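Local coordinates for protein cleavage stimulation factor 77 (PDB 2UY1) that probably takes part in the 3'-end processing of nuclear messenger RNA precursors, as a helical-repeat protein of the Suppressor of forked family to which mRNA binding is ascribed, at residues 322-327 with 342-346; 112-116 with 126-130; 25-30 with 55-59. All coordinates share one frame; numbering follows the deposited sequence.

Overall arrangement
From the N terminus the chain makes interaction 3, where residues 55-59 come back to 25-30 and enclose helix 30-40. Next comes interaction 2, a shorter loop in which 126-130 returns to 112-116 beside the start of helix 150-167. Far along the chain, interaction 1 packs the neighbouring helices 319-333 and 337-349 together. The three loops follow one another in series, none nested or crossed. Interactions 2 and 3 share one side of the chain's centre, their centres 32 Å apart; interaction 1 lies on the opposite side, its centre 66 Å from that of interaction 2 and 65 Å from that of interaction 3. Each is a local tie in an elongated, mainly helical, strandless fold.

Interaction 1 of 3, residues 322-327 with 342-346; sequences FIYCAF and IFSSG
Phe322 lays its ring flat against the backbone of Gly346, resting on the bare CA, which goes with the close-set axes of helices 319-333 and 337-349. Its CB stands 4.0 Å from the carbonyl O of Ile342. CG is turned anti to the carbonyl carbon (chi1 -68°), which carries the ring out over the last turn of the opposing segment. There CD1 comes to 3.4 Å from Gly346 CA, while CG, CD2, CE1, CE2 and CZ all lie round that same carbon. Gly346 CA thus sits over the centre of the ring, only 13° off its normal, a CH-pi contact at full face. With no side chain on Gly346, the ring reaches the main chain directly.

One turn along, Ile342 sets its CG2 methyl 3.1 Å from Phe322 O, with the CB atoms of Cys325 and Ala326 next nearby. Its CD1 branch reaches the backbone of Cys325 instead, 3.8 Å from Cys325 O. Phe343 starts out directed away from helix 319-333, yet the end of its side chain comes back, so that Ala326 CB lies over one ring face, 3.6 Å from Phe343 CE1. Phe327 CE1 meets the edge of that ring near its plane, 3.8 Å from Phe343 CZ, and Ile323 CG1 touches CE2 obliquely. Beyond the pair, Phe360 and Phe363 also meet the Phe343 ring, and Phe309 of helix 302-311 touches Phe322.

The short segments are antiparallel at 170°, their axes 8.7 Å apart, the helical-hairpin packing expected of a TPR-clan repeat protein. Apolar side chains and rings make most of the contact, with a few carbonyl oxygens touched by carbon. Cohesion should therefore rest on shape and exclusion of water, while Phe322 O, Ile323 O and Ile342 O accept helical bonds from Ala326 N, Phe327 N and Gly346 N.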
ATOM      1  N   PHE B 322       4.416  20.271 -13.785  1.00 19.00           N
ATOM      2  CA  PHE B 322       3.073  20.412 -14.351  1.00 20.04           C
ATOM      3  C   PHE B 322       2.012  19.946 -13.376  1.00 20.46           C
ATOM      4  O   PHE B 322       0.977  20.551 -13.305  1.00 21.78           O
ATOM      5  CB  PHE B 322       2.928  19.550 -15.611  1.00 21.33           C
ATOM      6  CG  PHE B 322       3.762  20.010 -16.800  1.00 21.98           C
ATOM      7  CD1 PHE B 322       3.279  20.970 -17.671  1.00 25.67           C
ATOM      8  CD2 PHE B 322       5.020  19.451 -17.037  1.00 25.52           C
ATOM      9  CE1 PHE B 322       4.033  21.380 -18.786  1.00 23.71           C
ATOM     10  CE2 PHE B 322       5.786  19.843 -18.155  1.00 26.38           C
ATOM     11  CZ  PHE B 322       5.270  20.796 -19.043  1.00 24.77           C
ATOM     12  N   ILE B 323       2.224  18.790 -12.732  1.00 18.82           N
ATOM     13  CA  ILE B 323       1.315  18.227 -11.740  1.00 17.69           C
ATOM     14  C   ILE B 323       1.221  19.150 -10.529  1.00 17.66           C
ATOM     15  O   ILE B 323       0.142  19.397 -10.000  1.00 14.80           O
ATOM     16  CB  ILE B 323       1.810  16.835 -11.247  1.00 16.99           C
ATOM     17  CG1 ILE B 323       2.000  15.825 -12.394  1.00 17.58           C
ATOM     18  CG2 ILE B 323       0.949  16.288 -10.088  1.00 17.68           C
ATOM     19  CD1 ILE B 323       2.648  14.470 -11.903  1.00 18.36           C
ATOM     20  N   TYR B 324       2.367  19.667 -10.070  1.00 19.09           N
ATOM     21  CA  TYR B 324       2.327  20.663  -9.003  1.00 19.51           C
ATOM     22  C   TYR B 324       1.516  21.909  -9.368  1.00 20.49           C
ATOM     23  O   TYR B 324       0.716  22.389  -8.559  1.00 20.99           O
ATOM     24  CB  TYR B 324       3.744  21.022  -8.619  1.00 20.21           C
ATOM     25  CG  TYR B 324       3.835  22.277  -7.840  1.00 19.48           C
ATOM     26  CD1 TYR B 324       3.640  22.290  -6.446  1.00 15.00           C
ATOM     27  CD2 TYR B 324       4.105  23.478  -8.500  1.00 22.04           C
ATOM     28  CE1 TYR B 324       3.706  23.479  -5.774  1.00 20.67           C
ATOM     29  CE2 TYR B 324       4.174  24.659  -7.842  1.00 19.01           C
ATOM     30  CZ  TYR B 324       3.996  24.669  -6.495  1.00 22.30           C
ATOM     31  OH  TYR B 324       4.094  25.891  -5.867  1.00 21.02           O
ATOM     32  N   CYS B 325       1.711  22.458 -10.569  1.00 21.38           N
ATOM     33  CA  CYS B 325       0.957  23.686 -10.986  1.00 22.03           C
ATOM     34  C   CYS B 325      -0.517  23.441 -11.135  1.00 20.53           C
ATOM     35  O   CYS B 325      -1.324  24.374 -10.946  1.00 20.90           O
ATOM     36  CB  CYS B 325       1.450  24.255 -12.327  1.00 21.56           C
ATOM     37  SG  CYS B 325       3.079  25.049 -12.165  1.00 31.39           S
ATOM     38  N   ALA B 326      -0.872  22.237 -11.593  1.00 18.70           N
ATOM     39  CA  ALA B 326      -2.303  21.890 -11.754  1.00 19.15           C
ATOM     40  C   ALA B 326      -2.997  21.831 -10.378  1.00 18.78           C
ATOM     41  O   ALA B 326      -4.155  22.318 -10.170  1.00 19.84           O
ATOM     42  CB  ALA B 326      -2.449  20.588 -12.514  1.00 17.70           C
ATOM     43  N   PHE B 327      -2.266  21.274  -9.417  1.00 17.78           N
ATOM     44  CA  PHE B 327      -2.762  21.190  -8.054  1.00 17.75           C
ATOM     45  C   PHE B 327      -2.833  22.577  -7.403  1.00 16.26           C
ATOM     46  O   PHE B 327      -3.708  22.852  -6.662  1.00 14.25           O
ATOM     47  CB  PHE B 327      -1.864  20.351  -7.178  1.00 17.58           C
ATOM     48  CG  PHE B 327      -1.912  18.845  -7.408  1.00 17.77           C
ATOM     49  CD1 PHE B 327      -2.940  18.206  -8.104  1.00 18.88           C
ATOM     50  CD2 PHE B 327      -0.931  18.053  -6.778  1.00 19.36           C
ATOM     51  CE1 PHE B 327      -2.965  16.812  -8.228  1.00 16.89           C
ATOM     52  CE2 PHE B 327      -0.943  16.636  -6.910  1.00 19.34           C
ATOM     53  CZ  PHE B 327      -1.938  16.024  -7.664  1.00 17.13           C
ATOM     54  N   ILE B 342      -3.359  22.110 -17.723  1.00 22.72           N
ATOM     55  CA  ILE B 342      -1.950  21.972 -17.306  1.00 23.11           C
ATOM     56  C   ILE B 342      -1.478  20.517 -17.344  1.00 23.00           C
ATOM     57  O   ILE B 342      -0.385  20.219 -17.834  1.00 24.28           O
ATOM     58  CB  ILE B 342      -1.730  22.625 -15.910  1.00 21.22           C
ATOM     59  CG1 ILE B 342      -2.159  24.086 -15.956  1.00 22.81           C
ATOM     60  CG2 ILE B 342      -0.326  22.413 -15.442  1.00 26.09           C
ATOM     61  CD1 ILE B 342      -2.130  24.828 -14.665  1.00 20.12           C
ATOM     62  N   PHE B 343      -2.317  19.598 -16.853  1.00 23.13           N
ATOM     63  CA  PHE B 343      -2.014  18.144 -16.927  1.00 21.67           C
ATOM     64  C   PHE B 343      -1.886  17.688 -18.398  1.00 21.81           C
ATOM     65  O   PHE B 343      -0.989  16.907 -18.725  1.00 21.14           O
ATOM     66  CB  PHE B 343      -3.151  17.330 -16.311  1.00 20.59           C
ATOM     67  CG  PHE B 343      -3.043  17.062 -14.821  1.00 18.53           C
ATOM     68  CD1 PHE B 343      -4.024  17.535 -13.973  1.00 16.45           C
ATOM     69  CD2 PHE B 343      -2.065  16.207 -14.299  1.00 16.71           C
ATOM     70  CE1 PHE B 343      -3.951  17.285 -12.595  1.00 14.37           C
ATOM     71  CE2 PHE B 343      -2.006  15.921 -12.906  1.00 12.69           C
ATOM     72  CZ  PHE B 343      -2.952  16.480 -12.054  1.00 17.38           C
ATOM     73  N   SER B 344      -2.813  18.152 -19.244  1.00 23.14           N
ATOM     74  CA  SER B 344      -2.863  17.836 -20.687  1.00 24.92           C
ATOM     75  C   SER B 344      -1.585  18.316 -21.396  1.00 25.47           C
ATOM     76  O   SER B 344      -0.925  17.505 -22.055  1.00 28.30           O
ATOM     77  CB  SER B 344      -4.113  18.460 -21.338  1.00 25.90           C
ATOM     78  OG  SER B 344      -5.337  17.882 -20.854  1.00 27.77           O
ATOM     79  N   SER B 345      -1.223  19.591 -21.239  1.00 25.52           N
ATOM     80  CA  SER B 345       0.104  20.142 -21.692  1.00 24.99           C
ATOM     81  C   SER B 345       1.270  19.323 -21.277  1.00 24.79           C
ATOM     82  O   SER B 345       2.145  19.029 -22.079  1.00 24.70           O
ATOM     83  CB  SER B 345       0.353  21.485 -21.069  1.00 24.65           C
ATOM     84  OG  SER B 345      -0.647  22.347 -21.493  1.00 26.65           O
ATOM     85  N   GLY B 346       1.315  18.978 -19.995  1.00 25.16           N
ATOM     86  CA  GLY B 346       2.389  18.186 -19.478  1.00 25.90           C
ATOM     87  C   GLY B 346       2.493  16.828 -20.091  1.00 26.19           C
ATOM     88  O   GLY B 346       3.567  16.318 -20.209  1.00 26.43           O
TER

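Interaction 2 of 3, residues 112-116 with 126-130; sequences YMRAL and LWKDF
Tyr112 and Phe130 each receive an aliphatic carbon from across the contact over a ring face, and the two donors come from different residues. Phe130 offers its own backbone: its CA lies over the centre of the Tyr112 ring, 4.0 Å from the centroid and 12° off the normal. The Phe130 ring is covered in turn by Leu116, whose CD1 lies over one face, set toward the rim at 3.7 Å from Phe130 CD2. The Tyr112 and Phe130 side chains run alongside each other, pointing opposite ways. Phe130 CG stands anti to its backbone nitrogen (chi1 160°), carrying the ring past Tyr112 toward Met113 and Leu116.

Leu116 works with both methyls. CD1 and CD2 each lie 3.6 Å from Trp127 CE3, at the edge of the indole, whose ring stacks on Phe153 of helix 150-167. Met113 bends at chi2 and chi3 to bring SD to 3.8 Å from Phe130 CZ, an oblique Met-aromatic contact. Elsewhere in the contact, Ala115 CB meets Leu126 CD2 at 3.9 Å, with Phe88 and Tyr85 of helix 85-90 behind them.

The loop after helix 85-90 is thus joined to residues 126-130 and, through Trp127 and Leu116, to Phe153, by CH-pi, sulfur-aromatic and methyl contacts. Such weakly directional forces imply that the fit of the surfaces, more than any single bond, sets how the two segments lie.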
ATOM      1  N   TYR B 112      32.983  28.646  42.623  1.00 59.50           N
ATOM      2  CA  TYR B 112      32.312  27.388  42.954  1.00 58.76           C
ATOM      3  C   TYR B 112      30.816  27.511  42.822  1.00 58.00           C
ATOM      4  O   TYR B 112      30.132  26.512  42.642  1.00 58.17           O
ATOM      5  CB  TYR B 112      32.610  26.964  44.392  1.00 58.63           C
ATOM      6  CG  TYR B 112      33.929  26.259  44.622  1.00 58.58           C
ATOM      7  CD1 TYR B 112      34.923  26.878  45.353  1.00 58.23           C
ATOM      8  CD2 TYR B 112      34.169  24.973  44.135  1.00 57.89           C
ATOM      9  CE1 TYR B 112      36.131  26.262  45.588  1.00 59.46           C
ATOM     10  CE2 TYR B 112      35.386  24.342  44.364  1.00 57.95           C
ATOM     11  CZ  TYR B 112      36.370  25.006  45.095  1.00 59.03           C
ATOM     12  OH  TYR B 112      37.607  24.453  45.371  1.00 58.73           O
ATOM     13  N   MET B 113      30.303  28.775  42.788  1.00 57.29           N
ATOM     14  CA  MET B 113      28.884  29.028  43.007  1.00 56.66           C
ATOM     15  C   MET B 113      28.066  28.692  41.764  1.00 56.42           C
ATOM     16  O   MET B 113      27.021  28.047  41.853  1.00 56.45           O
ATOM     17  CB  MET B 113      28.655  30.486  43.409  1.00 56.84           C
ATOM     18  CG  MET B 113      28.303  30.678  44.875  1.00 55.96           C
ATOM     19  SD  MET B 113      27.432  29.262  45.572  1.00 55.05           S
ATOM     20  CE  MET B 113      25.730  29.790  45.390  1.00 58.08           C
ATOM     21  N   ARG B 114      28.547  29.135  40.607  1.00 55.82           N
ATOM     22  CA  ARG B 114      27.766  29.071  39.378  1.00 55.62           C
ATOM     23  C   ARG B 114      28.445  28.185  38.339  1.00 53.65           C
ATOM     24  O   ARG B 114      28.120  28.242  37.153  1.00 53.60           O
ATOM     25  CB  ARG B 114      27.546  30.475  38.809  1.00 55.89           C
ATOM     26  CG  ARG B 114      26.806  31.415  39.746  1.00 57.72           C
ATOM     27  CD  ARG B 114      26.178  32.571  38.985  1.00 58.37           C
ATOM     28  NE  ARG B 114      27.087  33.708  38.873  1.00 63.99           N
ATOM     29  CZ  ARG B 114      26.750  34.885  38.355  1.00 67.05           C
ATOM     30  NH1 ARG B 114      25.520  35.084  37.900  1.00 67.53           N
ATOM     31  NH2 ARG B 114      27.641  35.865  38.292  1.00 66.31           N
ATOM     32  N   ALA B 115      29.390  27.367  38.792  1.00 51.58           N
ATOM     33  CA  ALA B 115      29.564  26.025  38.252  1.00 49.43           C
ATOM     34  C   ALA B 115      28.527  25.061  38.819  1.00 48.92           C
ATOM     35  O   ALA B 115      27.863  24.341  38.075  1.00 48.20           O
ATOM     36  CB  ALA B 115      30.971  25.519  38.533  1.00 48.91           C
ATOM     37  N   LEU B 116      28.395  25.054  40.141  1.00 47.58           N
ATOM     38  CA  LEU B 116      27.300  24.354  40.796  1.00 46.92           C
ATOM     39  C   LEU B 116      25.921  24.597  40.139  1.00 47.28           C
ATOM     40  O   LEU B 116      25.014  23.780  40.284  1.00 47.75           O
ATOM     41  CB  LEU B 116      27.282  24.700  42.300  1.00 46.39           C
ATOM     42  CG  LEU B 116      28.267  23.909  43.179  1.00 45.55           C
ATOM     43  CD1 LEU B 116      28.487  24.538  44.543  1.00 44.72           C
ATOM     44  CD2 LEU B 116      27.798  22.499  43.352  1.00 45.68           C
ATOM     45  N   LEU B 126      32.949  18.729  42.973  1.00 52.55           N
ATOM     46  CA  LEU B 126      33.068  20.184  43.066  1.00 52.13           C
ATOM     47  C   LEU B 126      32.243  20.678  44.261  1.00 51.92           C
ATOM     48  O   LEU B 126      32.624  21.649  44.938  1.00 51.88           O
ATOM     49  CB  LEU B 126      32.553  20.843  41.780  1.00 52.12           C
ATOM     50  CG  LEU B 126      33.322  21.923  41.022  1.00 51.54           C
ATOM     51  CD1 LEU B 126      34.751  21.510  40.703  1.00 53.47           C
ATOM     52  CD2 LEU B 126      32.582  22.232  39.728  1.00 52.40           C
ATOM     53  N   TRP B 127      31.117  20.013  44.504  1.00 51.03           N
ATOM     54  CA  TRP B 127      30.351  20.203  45.723  1.00 51.29           C
ATOM     55  C   TRP B 127      31.187  19.782  46.927  1.00 52.39           C
ATOM     56  O   TRP B 127      31.450  20.602  47.804  1.00 52.34           O
ATOM     57  CB  TRP B 127      29.029  19.431  45.676  1.00 49.63           C
ATOM     58  CG  TRP B 127      28.203  19.554  46.907  1.00 48.78           C
ATOM     59  CD1 TRP B 127      27.989  18.588  47.851  1.00 47.47           C
ATOM     60  CD2 TRP B 127      27.460  20.706  47.343  1.00 47.73           C
ATOM     61  NE1 TRP B 127      27.161  19.061  48.836  1.00 45.27           N
ATOM     62  CE2 TRP B 127      26.821  20.358  48.552  1.00 46.94           C
ATOM     63  CE3 TRP B 127      27.273  21.998  46.828  1.00 47.85           C
ATOM     64  CZ2 TRP B 127      26.006  21.255  49.258  1.00 47.11           C
ATOM     65  CZ3 TRP B 127      26.463  22.883  47.523  1.00 47.78           C
ATOM     66  CH2 TRP B 127      25.841  22.508  48.730  1.00 47.78           C
ATOM     67  N   LYS B 128      31.629  18.519  46.949  1.00 53.75           N
ATOM     68  CA  LYS B 128      32.487  18.015  48.016  1.00 55.18           C
ATOM     69  C   LYS B 128      33.620  18.998  48.341  1.00 56.16           C
ATOM     70  O   LYS B 128      33.989  19.172  49.515  1.00 57.06           O
ATOM     71  CB  LYS B 128      33.061  16.631  47.678  1.00 55.63           C
ATOM     72  CG  LYS B 128      32.042  15.479  47.667  1.00 56.67           C
ATOM     73  CD  LYS B 128      31.709  14.955  49.076  1.00 58.50           C
ATOM     74  CE  LYS B 128      31.408  13.455  49.049  1.00 59.52           C
ATOM     75  NZ  LYS B 128      32.571  12.616  48.567  1.00 60.09           N
ATOM     76  N   ASP B 129      34.145  19.661  47.313  1.00 56.46           N
ATOM     77  CA  ASP B 129      35.225  20.635  47.494  1.00 56.46           C
ATOM     78  C   ASP B 129      34.771  22.075  47.867  1.00 55.95           C
ATOM     79  O   ASP B 129      35.524  22.792  48.537  1.00 56.56           O
ATOM     80  CB  ASP B 129      36.171  20.612  46.293  1.00 56.61           C
ATOM     81  CG  ASP B 129      36.687  19.210  45.981  1.00 58.99           C
ATOM     82  OD1 ASP B 129      37.845  19.090  45.526  1.00 60.11           O
ATOM     83  OD2 ASP B 129      35.942  18.214  46.185  1.00 62.07           O
ATOM     84  N   PHE B 130      33.554  22.475  47.474  1.00 54.91           N
ATOM     85  CA  PHE B 130      32.997  23.814  47.753  1.00 54.29           C
ATOM     86  C   PHE B 130      32.689  24.084  49.240  1.00 54.19           C
ATOM     87  O   PHE B 130      32.789  23.202  50.100  1.00 53.58           O
ATOM     88  CB  PHE B 130      31.756  24.066  46.862  1.00 54.50           C
ATOM     89  CG  PHE B 130      30.820  25.153  47.362  1.00 54.20           C
ATOM     90  CD1 PHE B 130      31.105  26.503  47.160  1.00 54.33           C
ATOM     91  CD2 PHE B 130      29.624  24.817  48.010  1.00 54.23           C
ATOM     92  CE1 PHE B 130      30.232  27.499  47.616  1.00 54.25           C
ATOM     93  CE2 PHE B 130      28.744  25.812  48.474  1.00 52.38           C
ATOM     94  CZ  PHE B 130      29.045  27.147  48.275  1.00 53.86           C
TER

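Interaction 3 of 3, residues 25-30 with 55-59; sequences YMSKDY and EYVRK
Three tyrosines, Tyr25, Tyr30 and Tyr56, form the aromatic part of this contact. Tyr25 and Tyr56 meet edge against edge: Tyr56 CD1 lies close to the plane of the Tyr25 ring, 3.9 Å from Tyr25 CE1. Tyr30 and Tyr56 are inclined by 47°, with Tyr56 CE1 over one face of Tyr30, toward its rim and 3.6 Å from Tyr30 CD2. The opposite face of Tyr30 is covered by the CA of Lys28. CG of Tyr56 is anti to its backbone nitrogen (chi1 179°), which sends the ring out from helix 47-57 to both partners.

Polar contacts lie at the ring ends. The carboxylate of Glu55 comes across Tyr25 with its plane turned 64° from the ring, and OE2 is 3.4 Å from both Tyr25 OH and Tyr25 CE2. Tyr56 OH passes near Tyr30, 3.7 Å from its CB, and makes its hydrogen bond to Glu34 of helix 30-40. The remaining contact is Lys59 CG against Tyr25 OH, at 3.9 Å, and Leu33 of helix 30-40 touches both Tyr25 and Tyr56.

The backbone turns sharply between the tyrosines of the first segment. Lys28 closes helix 14-26 in a Schellman motif, and Asp29 then N-caps helix 30-40, bringing Tyr30 round to the same partner as Tyr25.

The chemistry is mixed: ring contacts meet with a carboxylate close to Tyr25 OH and a hydroxyl bonded to Glu34, in a contact near the surface. The Glu34 bond probably steadies the Tyr56 ring, against whose CD1 and CE1 side Tyr25 and Tyr30 pack.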
ATOM      1  N   TYR B  25      52.006  26.123  16.573  1.00 39.96           N
ATOM      2  CA  TYR B  25      52.561  26.072  17.948  1.00 41.11           C
ATOM      3  C   TYR B  25      53.873  25.306  17.963  1.00 41.52           C
ATOM      4  O   TYR B  25      54.909  25.853  18.336  1.00 40.37           O
ATOM      5  CB  TYR B  25      51.593  25.425  18.955  1.00 41.20           C
ATOM      6  CG  TYR B  25      52.055  25.570  20.385  1.00 42.08           C
ATOM      7  CD1 TYR B  25      52.110  26.827  20.980  1.00 42.33           C
ATOM      8  CD2 TYR B  25      52.450  24.460  21.142  1.00 43.34           C
ATOM      9  CE1 TYR B  25      52.531  26.992  22.283  1.00 45.04           C
ATOM     10  CE2 TYR B  25      52.894  24.614  22.476  1.00 44.79           C
ATOM     11  CZ  TYR B  25      52.924  25.893  23.036  1.00 44.84           C
ATOM     12  OH  TYR B  25      53.352  26.115  24.332  1.00 44.90           O
ATOM     13  N   MET B  26      53.804  24.041  17.548  1.00 42.18           N
ATOM     14  CA  MET B  26      54.997  23.197  17.458  1.00 43.35           C
ATOM     15  C   MET B  26      56.129  23.808  16.629  1.00 42.39           C
ATOM     16  O   MET B  26      57.290  23.671  16.995  1.00 41.93           O
ATOM     17  CB  MET B  26      54.645  21.779  16.992  1.00 44.08           C
ATOM     18  CG  MET B  26      53.644  21.047  17.913  1.00 48.71           C
ATOM     19  SD  MET B  26      54.282  20.527  19.551  1.00 57.95           S
ATOM     20  CE  MET B  26      54.188  22.041  20.494  1.00 54.93           C
ATOM     21  N   SER B  27      55.780  24.486  15.540  1.00 41.83           N
ATOM     22  CA  SER B  27      56.745  25.188  14.665  1.00 40.91           C
ATOM     23  C   SER B  27      57.394  26.407  15.324  1.00 40.56           C
ATOM     24  O   SER B  27      58.395  26.927  14.811  1.00 40.68           O
ATOM     25  CB  SER B  27      56.040  25.685  13.389  1.00 40.73           C
ATOM     26  OG  SER B  27      56.113  24.743  12.334  1.00 40.44           O
ATOM     27  N   LYS B  28      56.809  26.864  16.437  1.00 39.37           N
ATOM     28  CA  LYS B  28      57.035  28.216  16.990  1.00 39.18           C
ATOM     29  C   LYS B  28      56.883  29.348  15.957  1.00 39.22           C
ATOM     30  O   LYS B  28      57.634  30.350  15.929  1.00 38.85           O
ATOM     31  CB  LYS B  28      58.341  28.323  17.793  1.00 38.91           C
ATOM     32  CG  LYS B  28      58.554  27.171  18.789  1.00 39.80           C
ATOM     33  CD  LYS B  28      59.184  27.680  20.030  1.00 37.52           C
ATOM     34  CE  LYS B  28      59.558  26.593  21.008  1.00 38.70           C
ATOM     35  NZ  LYS B  28      59.784  27.275  22.337  1.00 38.48           N
ATOM     36  N   ASP B  29      55.894  29.171  15.097  1.00 39.01           N
ATOM     37  CA  ASP B  29      55.416  30.276  14.311  1.00 39.14           C
ATOM     38  C   ASP B  29      54.308  30.996  15.108  1.00 39.84           C
ATOM     39  O   ASP B  29      53.104  30.673  14.972  1.00 38.65           O
ATOM     40  CB  ASP B  29      54.924  29.791  12.948  1.00 38.49           C
ATOM     41  CG  ASP B  29      54.535  30.930  12.057  1.00 36.98           C
ATOM     42  OD1 ASP B  29      54.672  32.099  12.483  1.00 35.44           O
ATOM     43  OD2 ASP B  29      54.088  30.656  10.935  1.00 33.62           O
ATOM     44  N   TYR B  30      54.738  31.965  15.928  1.00 40.39           N
ATOM     45  CA  TYR B  30      53.858  32.653  16.874  1.00 41.77           C
ATOM     46  C   TYR B  30      53.158  33.876  16.257  1.00 42.49           C
ATOM     47  O   TYR B  30      52.050  34.233  16.676  1.00 41.87           O
ATOM     48  CB  TYR B  30      54.596  33.011  18.157  1.00 43.12           C
ATOM     49  CG  TYR B  30      55.092  31.819  18.978  1.00 43.22           C
ATOM     50  CD1 TYR B  30      56.232  31.937  19.759  1.00 44.34           C
ATOM     51  CD2 TYR B  30      54.419  30.593  18.974  1.00 45.09           C
ATOM     52  CE1 TYR B  30      56.707  30.872  20.528  1.00 45.43           C
ATOM     53  CE2 TYR B  30      54.889  29.504  19.750  1.00 45.29           C
ATOM     54  CZ  TYR B  30      56.038  29.659  20.521  1.00 45.33           C
ATOM     55  OH  TYR B  30      56.543  28.604  21.300  1.00 46.53           O
ATOM     56  N   GLU B  55      47.611  26.983  27.014  1.00 47.77           N
ATOM     57  CA  GLU B  55      48.993  26.486  26.911  1.00 48.95           C
ATOM     58  C   GLU B  55      49.943  27.565  26.317  1.00 48.85           C
ATOM     59  O   GLU B  55      50.942  27.901  26.932  1.00 49.19           O
ATOM     60  CB  GLU B  55      49.067  25.150  26.141  1.00 49.31           C
ATOM     61  CG  GLU B  55      50.239  24.244  26.550  1.00 51.41           C
ATOM     62  CD  GLU B  55      50.853  23.472  25.377  1.00 55.25           C
ATOM     63  OE1 GLU B  55      50.104  23.144  24.413  1.00 56.76           O
ATOM     64  OE2 GLU B  55      52.091  23.200  25.416  1.00 55.57           O
ATOM     65  N   TYR B  56      49.599  28.124  25.156  1.00 49.28           N
ATOM     66  CA  TYR B  56      50.328  29.275  24.587  1.00 50.02           C
ATOM     67  C   TYR B  56      50.484  30.518  25.513  1.00 51.26           C
ATOM     68  O   TYR B  56      51.603  30.995  25.715  1.00 51.52           O
ATOM     69  CB  TYR B  56      49.791  29.679  23.210  1.00 48.55           C
ATOM     70  CG  TYR B  56      50.508  30.879  22.603  1.00 47.74           C
ATOM     71  CD1 TYR B  56      51.873  30.819  22.305  1.00 46.49           C
ATOM     72  CD2 TYR B  56      49.821  32.082  22.342  1.00 46.65           C
ATOM     73  CE1 TYR B  56      52.541  31.918  21.756  1.00 46.47           C
ATOM     74  CE2 TYR B  56      50.476  33.177  21.787  1.00 47.27           C
ATOM     75  CZ  TYR B  56      51.837  33.090  21.504  1.00 46.26           C
ATOM     76  OH  TYR B  56      52.504  34.152  20.961  1.00 45.94           O
ATOM     77  N   VAL B  57      49.391  31.034  26.072  1.00 52.64           N
ATOM     78  CA  VAL B  57      49.472  32.182  26.978  1.00 53.95           C
ATOM     79  C   VAL B  57      50.396  31.895  28.198  1.00 55.20           C
ATOM     80  O   VAL B  57      51.095  32.787  28.689  1.00 55.43           O
ATOM     81  CB  VAL B  57      48.054  32.685  27.392  1.00 53.69           C
ATOM     82  CG1 VAL B  57      47.392  31.724  28.354  1.00 53.79           C
ATOM     83  CG2 VAL B  57      48.105  34.093  27.973  1.00 53.53           C
ATOM     84  N   ARG B  58      50.426  30.641  28.639  1.00 56.46           N
ATOM     85  CA  ARG B  58      51.263  30.211  29.759  1.00 57.99           C
ATOM     86  C   ARG B  58      52.776  30.432  29.512  1.00 58.36           C
ATOM     87  O   ARG B  58      53.561  30.485  30.462  1.00 58.59           O
ATOM     88  CB  ARG B  58      50.962  28.742  30.082  1.00 57.89           C
ATOM     89  CG  ARG B  58      51.279  28.292  31.511  1.00 58.92           C
ATOM     90  CD  ARG B  58      50.688  26.906  31.770  1.00 59.70           C
ATOM     91  NE  ARG B  58      49.421  26.970  32.515  1.00 64.26           N
ATOM     92  CZ  ARG B  58      48.578  25.949  32.718  1.00 64.93           C
ATOM     93  NH1 ARG B  58      48.827  24.739  32.219  1.00 65.34           N
ATOM     94  NH2 ARG B  58      47.468  26.145  33.427  1.00 65.00           N
ATOM     95  N   LYS B  59      53.173  30.594  28.247  1.00 58.89           N
ATOM     96  CA  LYS B  59      54.598  30.721  27.877  1.00 59.14           C
ATOM     97  C   LYS B  59      54.978  32.077  27.266  1.00 58.98           C
ATOM     98  O   LYS B  59      54.535  32.442  26.168  1.00 58.83           O
ATOM     99  CB  LYS B  59      55.019  29.570  26.950  1.00 59.41           C
ATOM    100  CG  LYS B  59      54.594  28.177  27.433  1.00 60.34           C
ATOM    101  CD  LYS B  59      55.442  27.700  28.618  1.00 61.90           C
ATOM    102  CE  LYS B  59      54.764  26.573  29.388  1.00 61.83           C
ATOM    103  NZ  LYS B  59      55.701  25.968  30.377  1.00 61.80           N
TER